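Local coordinates for protein thymidylate synthase thyX (Helicobacter pylori, PDB 3N3Y) that probably catalyses the FAD-dependent reductive methylation of dUMP to dTMP, with methylenetetrahydrofolate as methyl donor and NADPH as reductant, at residues Ile69-His83 and Leu181-Leu194. Residues are numbered along the deposited sequence; the frame is centred on the assembly and turned at random.
Sequences IKGLSRGALQELSRH and LRSSNKALKEMQDL. With FAD (flavin-adenine dinucleotide), chain F.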
ATOM      1  N   ILE A  69      -7.202 -20.185  -6.931  1.00 31.80           N
ATOM      2  CA  ILE A  69      -6.041 -20.860  -7.505  1.00 32.99           C
ATOM      3  C   ILE A  69      -5.797 -22.180  -6.789  1.00 33.71           C
ATOM      4  O   ILE A  69      -5.627 -22.205  -5.566  1.00 31.01           O
ATOM      5  CB  ILE A  69      -4.766 -19.988  -7.416  1.00 31.56           C
ATOM      6  CG1 ILE A  69      -5.027 -18.609  -8.038  1.00 30.84           C
ATOM      7  CG2 ILE A  69      -3.564 -20.709  -8.062  1.00 31.57           C
ATOM      8  CD1 ILE A  69      -3.970 -17.545  -7.716  1.00 31.68           C
ATOM      9  N   LYS A  70      -5.805 -23.274  -7.549  1.00 34.13           N
ATOM     10  CA  LYS A  70      -5.564 -24.607  -6.986  1.00 37.80           C
ATOM     11  C   LYS A  70      -4.343 -25.252  -7.630  1.00 33.30           C
ATOM     12  O   LYS A  70      -4.142 -25.155  -8.836  1.00 33.38           O
ATOM     13  CB  LYS A  70      -6.781 -25.529  -7.150  1.00 40.07           C
ATOM     14  CG  LYS A  70      -8.115 -24.877  -6.837  1.00 45.71           C
ATOM     15  CD  LYS A  70      -9.128 -25.874  -6.250  1.00 55.11           C
ATOM     16  CE  LYS A  70      -9.431 -27.023  -7.210  1.00 66.94           C
ATOM     17  NZ  LYS A  70     -10.440 -27.994  -6.679  1.00 65.46           N
ATOM     18  N   GLY A  71      -3.516 -25.883  -6.809  1.00 32.03           N
ATOM     19  CA  GLY A  71      -2.393 -26.651  -7.319  1.00 31.95           C
ATOM     20  C   GLY A  71      -1.142 -25.851  -7.630  1.00 32.13           C
ATOM     21  O   GLY A  71      -0.329 -26.257  -8.445  1.00 33.17           O
ATOM     22  N   LEU A  72      -0.987 -24.706  -6.982  1.00 30.94           N
ATOM     23  CA  LEU A  72       0.221 -23.916  -7.116  1.00 28.61           C
ATOM     24  C   LEU A  72       1.223 -24.445  -6.075  1.00 30.47           C
ATOM     25  O   LEU A  72       0.831 -24.827  -4.961  1.00 35.57           O
ATOM     26  CB  LEU A  72      -0.108 -22.435  -6.865  1.00 29.44           C
ATOM     27  CG  LEU A  72       0.999 -21.423  -7.155  1.00 28.30           C
ATOM     28  CD1 LEU A  72       1.175 -21.255  -8.653  1.00 31.83           C
ATOM     29  CD2 LEU A  72       0.740 -20.085  -6.462  1.00 32.28           C
ATOM     30  N   SER A  73       2.500 -24.501  -6.426  1.00 24.61           N
ATOM     31  CA  SER A  73       3.500 -24.978  -5.481  1.00 26.65           C
ATOM     32  C   SER A  73       3.768 -23.910  -4.416  1.00 29.18           C
ATOM     33  O   SER A  73       3.520 -22.722  -4.646  1.00 25.11           O
ATOM     34  CB  SER A  73       4.803 -25.343  -6.202  1.00 25.18           C
ATOM     35  OG  SER A  73       5.563 -24.204  -6.557  1.00 23.72           O
ATOM     36  N   ARG A  74       4.273 -24.338  -3.259  1.00 26.52           N
ATOM     37  CA  ARG A  74       4.682 -23.406  -2.208  1.00 26.72           C
ATOM     38  C   ARG A  74       5.805 -22.506  -2.704  1.00 27.78           C
ATOM     39  O   ARG A  74       5.882 -21.327  -2.325  1.00 27.51           O
ATOM     40  CB  ARG A  74       5.160 -24.145  -0.954  1.00 27.90           C
ATOM     41  CG  ARG A  74       4.163 -25.119  -0.363  1.00 34.09           C
ATOM     42  CD  ARG A  74       3.356 -24.520   0.759  1.00 34.02           C
ATOM     43  NE  ARG A  74       4.192 -24.135   1.892  1.00 36.35           N
ATOM     44  CZ  ARG A  74       3.742 -23.450   2.942  1.00 42.15           C
ATOM     45  NH1 ARG A  74       2.462 -23.075   2.997  1.00 37.09           N
ATOM     46  NH2 ARG A  74       4.570 -23.119   3.933  1.00 42.58           N
ATOM     47  N   GLY A  75       6.690 -23.074  -3.529  1.00 26.84           N
ATOM     48  CA  GLY A  75       7.775 -22.317  -4.116  1.00 25.25           C
ATOM     49  C   GLY A  75       7.253 -21.140  -4.923  1.00 29.51           C
ATOM     50  O   GLY A  75       7.788 -20.030  -4.834  1.00 30.85           O
ATOM     51  N   ALA A  76       6.196 -21.372  -5.699  1.00 23.98           N
ATOM     52  CA  ALA A  76       5.592 -20.296  -6.499  1.00 30.15           C
ATOM     53  C   ALA A  76       4.799 -19.330  -5.620  1.00 28.86           C
ATOM     54  O   ALA A  76       4.705 -18.141  -5.918  1.00 25.79           O
ATOM     55  CB  ALA A  76       4.700 -20.864  -7.601  1.00 26.22           C
ATOM     56  N   LEU A  77       4.218 -19.852  -4.542  1.00 25.37           N
ATOM     57  CA  LEU A  77       3.564 -19.007  -3.551  1.00 26.80           C
ATOM     58  C   LEU A  77       4.553 -17.979  -2.978  1.00 28.79           C
ATOM     59  O   LEU A  77       4.192 -16.842  -2.740  1.00 26.00           O
ATOM     60  CB  LEU A  77       2.981 -19.860  -2.423  1.00 27.77           C
ATOM     61  CG  LEU A  77       2.351 -19.081  -1.269  1.00 27.87           C
ATOM     62  CD1 LEU A  77       1.107 -18.334  -1.788  1.00 33.06           C
ATOM     63  CD2 LEU A  77       2.001 -19.993  -0.095  1.00 27.56           C
ATOM     64  N   GLN A  78       5.799 -18.394  -2.754  1.00 28.90           N
ATOM     65  CA  GLN A  78       6.835 -17.483  -2.250  1.00 29.25           C
ATOM     66  C   GLN A  78       6.933 -16.257  -3.143  1.00 28.16           C
ATOM     67  O   GLN A  78       7.062 -15.137  -2.654  1.00 28.86           O
ATOM     68  CB  GLN A  78       8.219 -18.163  -2.211  1.00 33.35           C
ATOM     69  CG  GLN A  78       8.439 -19.225  -1.142  1.00 32.03           C
ATOM     70  CD  GLN A  78       8.913 -18.630   0.183  1.00 36.41           C
ATOM     71  OE1 GLN A  78       8.785 -17.422   0.429  1.00 37.52           O
ATOM     72  NE2 GLN A  78       9.465 -19.473   1.034  1.00 33.52           N
ATOM     73  N   GLU A  79       6.878 -16.471  -4.455  1.00 25.40           N
ATOM     74  CA  GLU A  79       6.994 -15.374  -5.414  1.00 27.60           C
ATOM     75  C   GLU A  79       5.696 -14.575  -5.573  1.00 26.62           C
ATOM     76  O   GLU A  79       5.722 -13.349  -5.665  1.00 31.91           O
ATOM     77  CB  GLU A  79       7.468 -15.900  -6.767  1.00 32.80           C
ATOM     78  CG  GLU A  79       8.772 -16.686  -6.681  1.00 35.71           C
ATOM     79  CD  GLU A  79       9.322 -17.074  -8.051  1.00 44.14           C
ATOM     80  OE1 GLU A  79       8.679 -16.716  -9.065  1.00 46.58           O
ATOM     81  OE2 GLU A  79      10.394 -17.729  -8.114  1.00 44.56           O
ATOM     82  N   LEU A  80       4.558 -15.256  -5.612  1.00 26.65           N
ATOM     83  CA  LEU A  80       3.280 -14.557  -5.729  1.00 27.52           C
ATOM     84  C   LEU A  80       3.053 -13.630  -4.524  1.00 28.49           C
ATOM     85  O   LEU A  80       2.638 -12.488  -4.686  1.00 23.60           O
ATOM     86  CB  LEU A  80       2.133 -15.556  -5.870  1.00 27.42           C
ATOM     87  CG  LEU A  80       0.728 -15.002  -6.079  1.00 30.03           C
ATOM     88  CD1 LEU A  80       0.671 -14.192  -7.364  1.00 27.88           C
ATOM     89  CD2 LEU A  80      -0.279 -16.152  -6.116  1.00 26.39           C
ATOM     90  N   SER A  81       3.350 -14.130  -3.322  1.00 27.73           N
ATOM     91  CA  SER A  81       3.312 -13.333  -2.082  1.00 27.06           C
ATOM     92  C   SER A  81       4.056 -11.998  -2.129  1.00 28.08           C
ATOM     93  O   SER A  81       3.695 -11.075  -1.396  1.00 28.77           O
ATOM     94  CB  SER A  81       3.861 -14.153  -0.913  1.00 24.20           C
ATOM     95  OG  SER A  81       2.911 -15.127  -0.548  1.00 32.30           O
ATOM     96  N   ARG A  82       5.083 -11.895  -2.978  1.00 24.91           N
ATOM     97  CA  ARG A  82       5.875 -10.654  -3.087  1.00 28.26           C
ATOM     98  C   ARG A  82       5.165  -9.510  -3.831  1.00 28.09           C
ATOM     99  O   ARG A  82       5.599  -8.346  -3.772  1.00 27.53           O
ATOM    100  CB  ARG A  82       7.258 -10.923  -3.701  1.00 26.62           C
ATOM    101  CG  ARG A  82       8.142 -11.851  -2.853  1.00 26.87           C
ATOM    102  CD  ARG A  82       8.536 -11.178  -1.541  1.00 26.57           C
ATOM    103  NE  ARG A  82       9.299  -9.956  -1.796  1.00 22.54           N
ATOM    104  CZ  ARG A  82      10.602  -9.925  -2.040  1.00 27.35           C
ATOM    105  NH1 ARG A  82      11.300 -11.042  -2.023  1.00 29.60           N
ATOM    106  NH2 ARG A  82      11.216  -8.777  -2.285  1.00 30.60           N
ATOM    107  N   HIS A  83       4.084  -9.827  -4.534  1.00 25.16           N
ATOM    108  CA  HIS A  83       3.231  -8.770  -5.087  1.00 28.33           C
ATOM    109  C   HIS A  83       2.293  -8.252  -4.004  1.00 25.68           C
ATOM    110  O   HIS A  83       1.304  -8.888  -3.654  1.00 25.30           O
ATOM    111  CB  HIS A  83       2.483  -9.250  -6.323  1.00 27.39           C
ATOM    112  CG  HIS A  83       3.385  -9.489  -7.487  1.00 30.70           C
ATOM    113  ND1 HIS A  83       3.596  -8.544  -8.470  1.00 30.79           N
ATOM    114  CD2 HIS A  83       4.168 -10.549  -7.806  1.00 29.91           C
ATOM    115  CE1 HIS A  83       4.456  -9.022  -9.355  1.00 33.69           C
ATOM    116  NE2 HIS A  83       4.824 -10.232  -8.970  1.00 32.37           N
ATOM    117  N   LEU A 181       5.393  -8.708 -15.226  1.00 41.17           N
ATOM    118  CA  LEU A 181       6.578  -9.239 -14.540  1.00 37.73           C
ATOM    119  C   LEU A 181       6.692 -10.772 -14.637  1.00 38.56           C
ATOM    120  O   LEU A 181       7.789 -11.308 -14.756  1.00 41.32           O
ATOM    121  CB  LEU A 181       6.589  -8.805 -13.061  1.00 35.04           C
ATOM    122  CG  LEU A 181       6.930  -7.346 -12.716  1.00 41.66           C
ATOM    123  CD1 LEU A 181       6.460  -6.961 -11.326  1.00 37.94           C
ATOM    124  CD2 LEU A 181       8.424  -7.074 -12.853  1.00 44.83           C
ATOM    125  N   ARG A 182       5.562 -11.470 -14.587  1.00 33.80           N
ATOM    126  CA  ARG A 182       5.581 -12.918 -14.424  1.00 37.25           C
ATOM    127  C   ARG A 182       5.386 -13.711 -15.721  1.00 37.84           C
ATOM    128  O   ARG A 182       5.577 -14.918 -15.724  1.00 37.80           O
ATOM    129  CB  ARG A 182       4.569 -13.361 -13.359  1.00 34.95           C
ATOM    130  CG  ARG A 182       4.795 -12.709 -11.994  1.00 33.51           C
ATOM    131  CD  ARG A 182       6.176 -13.049 -11.446  1.00 32.80           C
ATOM    132  NE  ARG A 182       6.359 -12.534 -10.094  1.00 32.33           N
ATOM    133  CZ  ARG A 182       7.424 -12.774  -9.324  1.00 36.48           C
ATOM    134  NH1 ARG A 182       8.412 -13.539  -9.763  1.00 34.55           N
ATOM    135  NH2 ARG A 182       7.497 -12.246  -8.107  1.00 33.63           N
ATOM    136  N   SER A 183       5.016 -13.036 -16.806  1.00 37.33           N
ATOM    137  CA  SER A 183       4.920 -13.668 -18.115  1.00 39.31           C
ATOM    138  C   SER A 183       6.236 -13.486 -18.871  1.00 44.50           C
ATOM    139  O   SER A 183       6.409 -13.991 -19.982  1.00 48.30           O
ATOM    140  CB  SER A 183       3.753 -13.087 -18.932  1.00 42.99           C
ATOM    141  OG  SER A 183       4.032 -11.763 -19.370  1.00 45.45           O
ATOM    142  N   SER A 184       7.157 -12.748 -18.263  1.00 41.76           N
ATOM    143  CA  SER A 184       8.479 -12.527 -18.837  1.00 41.30           C
ATOM    144  C   SER A 184       9.311 -13.814 -18.939  1.00 43.26           C
ATOM    145  O   SER A 184       9.058 -14.794 -18.219  1.00 40.33           O
ATOM    146  CB  SER A 184       9.229 -11.532 -17.972  1.00 38.11           C
ATOM    147  OG  SER A 184      10.609 -11.798 -18.023  1.00 41.89           O
ATOM    148  N   ASN A 185      10.320 -13.813 -19.808  1.00 38.90           N
ATOM    149  CA  ASN A 185      11.191 -14.988 -19.925  1.00 39.53           C
ATOM    150  C   ASN A 185      12.210 -15.081 -18.789  1.00 35.48           C
ATOM    151  O   ASN A 185      12.890 -16.076 -18.662  1.00 40.28           O
ATOM    152  CB  ASN A 185      11.923 -15.007 -21.269  1.00 41.79           C
ATOM    153  CG  ASN A 185      12.833 -13.811 -21.439  1.00 49.21           C
ATOM    154  OD1 ASN A 185      12.366 -12.692 -21.656  1.00 60.39           O
ATOM    155  ND2 ASN A 185      14.135 -14.029 -21.305  1.00 51.53           N
ATOM    156  N   LYS A 186      12.338 -14.027 -17.992  1.00 39.30           N
ATOM    157  CA  LYS A 186      13.186 -14.062 -16.801  1.00 42.52           C
ATOM    158  C   LYS A 186      12.467 -14.777 -15.658  1.00 40.26           C
ATOM    159  O   LYS A 186      13.091 -15.218 -14.702  1.00 36.85           O
ATOM    160  CB  LYS A 186      13.528 -12.643 -16.350  1.00 48.51           C
ATOM    161  CG  LYS A 186      14.369 -11.859 -17.332  1.00 54.05           C
ATOM    162  CD  LYS A 186      15.815 -12.301 -17.277  1.00 54.57           C
ATOM    163  CE  LYS A 186      16.587 -11.720 -18.443  1.00 61.23           C
ATOM    164  NZ  LYS A 186      15.953 -12.120 -19.735  1.00 62.39           N
ATOM    165  N   ALA A 187      11.144 -14.875 -15.765  1.00 40.25           N
ATOM    166  CA  ALA A 187      10.321 -15.426 -14.698  1.00 35.90           C
ATOM    167  C   ALA A 187      10.354 -16.959 -14.624  1.00 37.02           C
ATOM    168  O   ALA A 187      10.539 -17.660 -15.630  1.00 39.13           O
ATOM    169  CB  ALA A 187       8.879 -14.926 -14.820  1.00 29.39           C
ATOM    170  N   LEU A 188      10.153 -17.467 -13.417  1.00 34.08           N
ATOM    171  CA  LEU A 188      10.064 -18.900 -13.188  1.00 37.73           C
ATOM    172  C   LEU A 188       8.950 -19.513 -14.038  1.00 34.31           C
ATOM    173  O   LEU A 188       7.833 -18.984 -14.098  1.00 33.24           O
ATOM    174  CB  LEU A 188       9.813 -19.161 -11.701  1.00 35.03           C
ATOM    175  CG  LEU A 188       9.805 -20.613 -11.248  1.00 38.09           C
ATOM    176  CD1 LEU A 188      11.225 -21.203 -11.330  1.00 35.26           C
ATOM    177  CD2 LEU A 188       9.226 -20.705  -9.850  1.00 35.34           C
ATOM    178  N   LYS A 189       9.258 -20.627 -14.697  1.00 32.71           N
ATOM    179  CA  LYS A 189       8.300 -21.290 -15.574  1.00 30.20           C
ATOM    180  C   LYS A 189       6.906 -21.414 -14.951  1.00 35.47           C
ATOM    181  O   LYS A 189       5.902 -21.211 -15.625  1.00 36.09           O
ATOM    182  CB  LYS A 189       8.830 -22.670 -15.969  1.00 40.62           C
ATOM    183  CG  LYS A 189       7.853 -23.545 -16.735  1.00 42.16           C
ATOM    184  CD  LYS A 189       7.307 -22.850 -17.973  1.00 49.54           C
ATOM    185  CE  LYS A 189       6.669 -23.862 -18.924  1.00 55.90           C
ATOM    186  NZ  LYS A 189       6.141 -25.079 -18.211  1.00 56.94           N
ATOM    187  N   GLU A 190       6.836 -21.754 -13.666  1.00 35.66           N
ATOM    188  CA  GLU A 190       5.538 -21.951 -13.036  1.00 34.52           C
ATOM    189  C   GLU A 190       4.764 -20.641 -12.932  1.00 32.60           C
ATOM    190  O   GLU A 190       3.537 -20.626 -13.011  1.00 32.50           O
ATOM    191  CB  GLU A 190       5.669 -22.604 -11.655  1.00 32.85           C
ATOM    192  CG  GLU A 190       4.334 -23.101 -11.082  1.00 33.10           C
ATOM    193  CD  GLU A 190       4.452 -23.699  -9.664  1.00 35.09           C
ATOM    194  OE1 GLU A 190       5.587 -23.826  -9.138  1.00 33.21           O
ATOM    195  OE2 GLU A 190       3.395 -24.021  -9.070  1.00 32.70           O
ATOM    196  N   MET A 191       5.492 -19.550 -12.730  1.00 29.43           N
ATOM    197  CA  MET A 191       4.892 -18.228 -12.666  1.00 31.89           C
ATOM    198  C   MET A 191       4.423 -17.739 -14.043  1.00 34.68           C
ATOM    199  O   MET A 191       3.444 -16.990 -14.142  1.00 32.60           O
ATOM    200  CB  MET A 191       5.865 -17.230 -12.021  1.00 32.26           C
ATOM    201  CG  MET A 191       6.155 -17.553 -10.549  1.00 35.49           C
ATOM    202  SD  MET A 191       4.651 -17.612  -9.513  1.00 38.27           S
ATOM    203  CE  MET A 191       4.251 -15.861  -9.430  1.00 31.68           C
ATOM    204  N   GLN A 192       5.109 -18.160 -15.102  1.00 33.08           N
ATOM    205  CA  GLN A 192       4.644 -17.842 -16.454  1.00 36.86           C
ATOM    206  C   GLN A 192       3.337 -18.585 -16.725  1.00 33.21           C
ATOM    207  O   GLN A 192       2.400 -18.025 -17.284  1.00 35.25           O
ATOM    208  CB  GLN A 192       5.690 -18.180 -17.515  1.00 30.95           C
ATOM    209  CG  GLN A 192       7.065 -17.585 -17.261  1.00 33.80           C
ATOM    210  CD  GLN A 192       8.028 -17.883 -18.401  1.00 38.87           C
ATOM    211  OE1 GLN A 192       7.603 -18.188 -19.510  1.00 40.26           O
ATOM    212  NE2 GLN A 192       9.326 -17.784 -18.136  1.00 38.96           N
ATOM    213  N   ASP A 193       3.262 -19.834 -16.295  1.00 28.68           N
ATOM    214  CA  ASP A 193       2.022 -20.580 -16.428  1.00 30.96           C
ATOM    215  C   ASP A 193       0.895 -19.978 -15.584  1.00 33.26           C
ATOM    216  O   ASP A 193      -0.264 -19.981 -15.994  1.00 31.87           O
ATOM    217  CB  ASP A 193       2.216 -22.048 -16.055  1.00 32.07           C
ATOM    218  CG  ASP A 193       3.220 -22.765 -16.960  1.00 44.66           C
ATOM    219  OD1 ASP A 193       3.624 -22.189 -17.999  1.00 47.25           O
ATOM    220  OD2 ASP A 193       3.605 -23.911 -16.623  1.00 46.48           O
ATOM    221  N   LEU A 194       1.228 -19.480 -14.395  1.00 31.38           N
ATOM    222  CA  LEU A 194       0.215 -18.858 -13.549  1.00 31.84           C
ATOM    223  C   LEU A 194      -0.305 -17.590 -14.211  1.00 33.66           C
ATOM    224  O   LEU A 194      -1.508 -17.333 -14.202  1.00 30.82           O
ATOM    225  CB  LEU A 194       0.749 -18.537 -12.153  1.00 31.09           C
ATOM    226  CG  LEU A 194      -0.218 -17.725 -11.282  1.00 33.84           C
ATOM    227  CD1 LEU A 194      -1.580 -18.402 -11.145  1.00 28.97           C
ATOM    228  CD2 LEU A 194       0.391 -17.500  -9.931  1.00 32.83           C
TER
HETATM  229  PA  FAD F 304       3.825  -4.946  -5.775  1.00 31.19           P
HETATM  230  O1A FAD F 304       2.442  -5.537  -5.893  1.00 32.29           O
HETATM  231  O2A FAD F 304       4.579  -5.296  -4.519  1.00 28.10           O
HETATM  232  O5B FAD F 304       3.720  -3.367  -5.986  1.00 32.11           O
HETATM  233  C5B FAD F 304       2.921  -2.826  -7.023  1.00 32.87           C
HETATM  234  C4B FAD F 304       3.479  -1.444  -7.275  1.00 30.54           C
HETATM  235  O4B FAD F 304       3.303  -0.671  -6.099  1.00 32.85           O
HETATM  236  C3B FAD F 304       4.979  -1.511  -7.501  1.00 31.04           C
HETATM  237  O3B FAD F 304       5.305  -1.692  -8.864  1.00 38.09           O
HETATM  238  C2B FAD F 304       5.480  -0.204  -6.934  1.00 34.20           C
HETATM  239  O2B FAD F 304       5.300   0.789  -7.911  1.00 38.76           O
HETATM  240  C1B FAD F 304       4.460   0.103  -5.858  1.00 32.74           C
HETATM  241  N9A FAD F 304       4.888  -0.200  -4.488  1.00 35.03           N
HETATM  242  C8A FAD F 304       4.360  -1.176  -3.689  1.00 32.22           C
HETATM  243  N7A FAD F 304       4.984  -1.101  -2.493  1.00 37.16           N
HETATM  244  C5A FAD F 304       5.889  -0.097  -2.522  1.00 31.50           C
HETATM  245  C6A FAD F 304       6.788   0.379  -1.576  1.00 37.12           C
HETATM  246  N6A FAD F 304       6.741  -0.047  -0.304  1.00 36.73           N
HETATM  247  N1A FAD F 304       7.599   1.436  -1.921  1.00 32.15           N
HETATM  248  C2A FAD F 304       7.523   2.005  -3.176  1.00 33.82           C
HETATM  249  N3A FAD F 304       6.635   1.525  -4.104  1.00 33.44           N
HETATM  250  C4A FAD F 304       5.837   0.484  -3.774  1.00 32.94           C
HETATM  251  N1  FAD F 304      12.885 -10.270  -4.890  1.00 30.46           N
HETATM  252  C2  FAD F 304      13.986 -10.492  -4.074  1.00 32.64           C
HETATM  253  O2  FAD F 304      13.979 -10.163  -2.889  1.00 29.98           O
HETATM  254  N3  FAD F 304      15.111 -11.102  -4.575  1.00 34.95           N
HETATM  255  C4  FAD F 304      15.143 -11.486  -5.900  1.00 38.92           C
HETATM  256  O4  FAD F 304      16.156 -12.033  -6.337  1.00 40.73           O
HETATM  257  C4X FAD F 304      14.036 -11.261  -6.724  1.00 35.45           C
HETATM  258  N5  FAD F 304      14.073 -11.641  -8.041  1.00 37.91           N
HETATM  259  C5X FAD F 304      12.988 -11.441  -8.863  1.00 42.21           C
HETATM  260  C6  FAD F 304      13.063 -11.859 -10.193  1.00 38.44           C
HETATM  261  C7  FAD F 304      11.983 -11.660 -11.040  1.00 40.37           C
HETATM  262  C7M FAD F 304      12.070 -12.106 -12.476  1.00 38.41           C
HETATM  263  C8  FAD F 304      10.824 -11.055 -10.555  1.00 35.13           C
HETATM  264  C8M FAD F 304       9.663 -10.848 -11.485  1.00 34.16           C
HETATM  265  C9  FAD F 304      10.751 -10.632  -9.224  1.00 35.96           C
HETATM  266  C9A FAD F 304      11.835 -10.830  -8.361  1.00 36.56           C
HETATM  267  N10 FAD F 304      11.794 -10.433  -7.028  1.00 37.16           N
HETATM  268  C10 FAD F 304      12.896 -10.654  -6.216  1.00 34.57           C
HETATM  269  C1' FAD F 304      10.569  -9.779  -6.437  1.00 32.69           C
HETATM  270  C2' FAD F 304      10.527  -8.270  -6.685  1.00 34.87           C
HETATM  271  O2' FAD F 304      11.567  -7.634  -5.982  1.00 33.12           O
HETATM  272  C3' FAD F 304       9.178  -7.659  -6.271  1.00 35.34           C
HETATM  273  O3' FAD F 304       8.986  -7.680  -4.871  1.00 32.75           O
HETATM  274  C4' FAD F 304       7.991  -8.382  -6.909  1.00 37.61           C
HETATM  275  O4' FAD F 304       8.266  -8.597  -8.278  1.00 42.39           O
HETATM  276  C5' FAD F 304       6.721  -7.548  -6.774  1.00 34.60           C
HETATM  277  O5' FAD F 304       6.912  -6.393  -7.571  1.00 36.21           O
HETATM  278  P   FAD F 304       6.189  -4.972  -7.293  1.00 32.39           P
HETATM  279  O1P FAD F 304       6.286  -4.111  -8.530  1.00 36.92           O
HETATM  280  O2P FAD F 304       6.777  -4.297  -6.086  1.00 33.72           O
HETATM  281  O3P FAD F 304       4.648  -5.380  -7.088  1.00 32.51           O
HETATM  282  O   HOH W   1       1.205 -25.205 -10.334  1.00 35.77           O
HETATM  283  O   HOH W   2       9.746 -15.800 -11.254  1.00 31.76           O
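Arg182 and His83 meet edge to edge. Arg182 NE donates to His83 NE2 (3.0 Å), nearly in both planes, although ring and guanidinium are turned 63° apart. This bond and the hydrogen bond from Arg182 NH2 to dUMP O2 together help hold the guanidinium, with FAD C8M over one face and Glu79 CB over the other. Glu79 OE1 lies 3.3 Å from Arg182 NH1 but well out of the guanidinium plane, so this salt bridge rests on charge alone. A water donates to the same Glu79 OE1 and accepts from Leu188 N. FAD C5' sits over the centre of the His83 ring, 3.6 Å above it.

At the other end, with CG of Glu190 anti to its N (chi1 -168°) and the rest extended, the carboxylate is carried across to Ser73. Glu190 OE2 accepts from Ser73 N (2.8 Å) and Glu190 OE1 from Ser73 OG (2.6 Å), each on its syn lone pair. Ser73 OG also accepts from Ala76 N as N-cap. Tyr156 OH of a neighbouring subunit is also hydrogen-bonded to Glu190 OE1. Between the polar ends, Met191 SD lies against Ala76 CB (3.8 Å), and Leu194 CD2 meets Leu72 and Leu80. Helices 74-80 and 189-194 cross at -70° beside the ThyX active site, where flavin and dUMP meet.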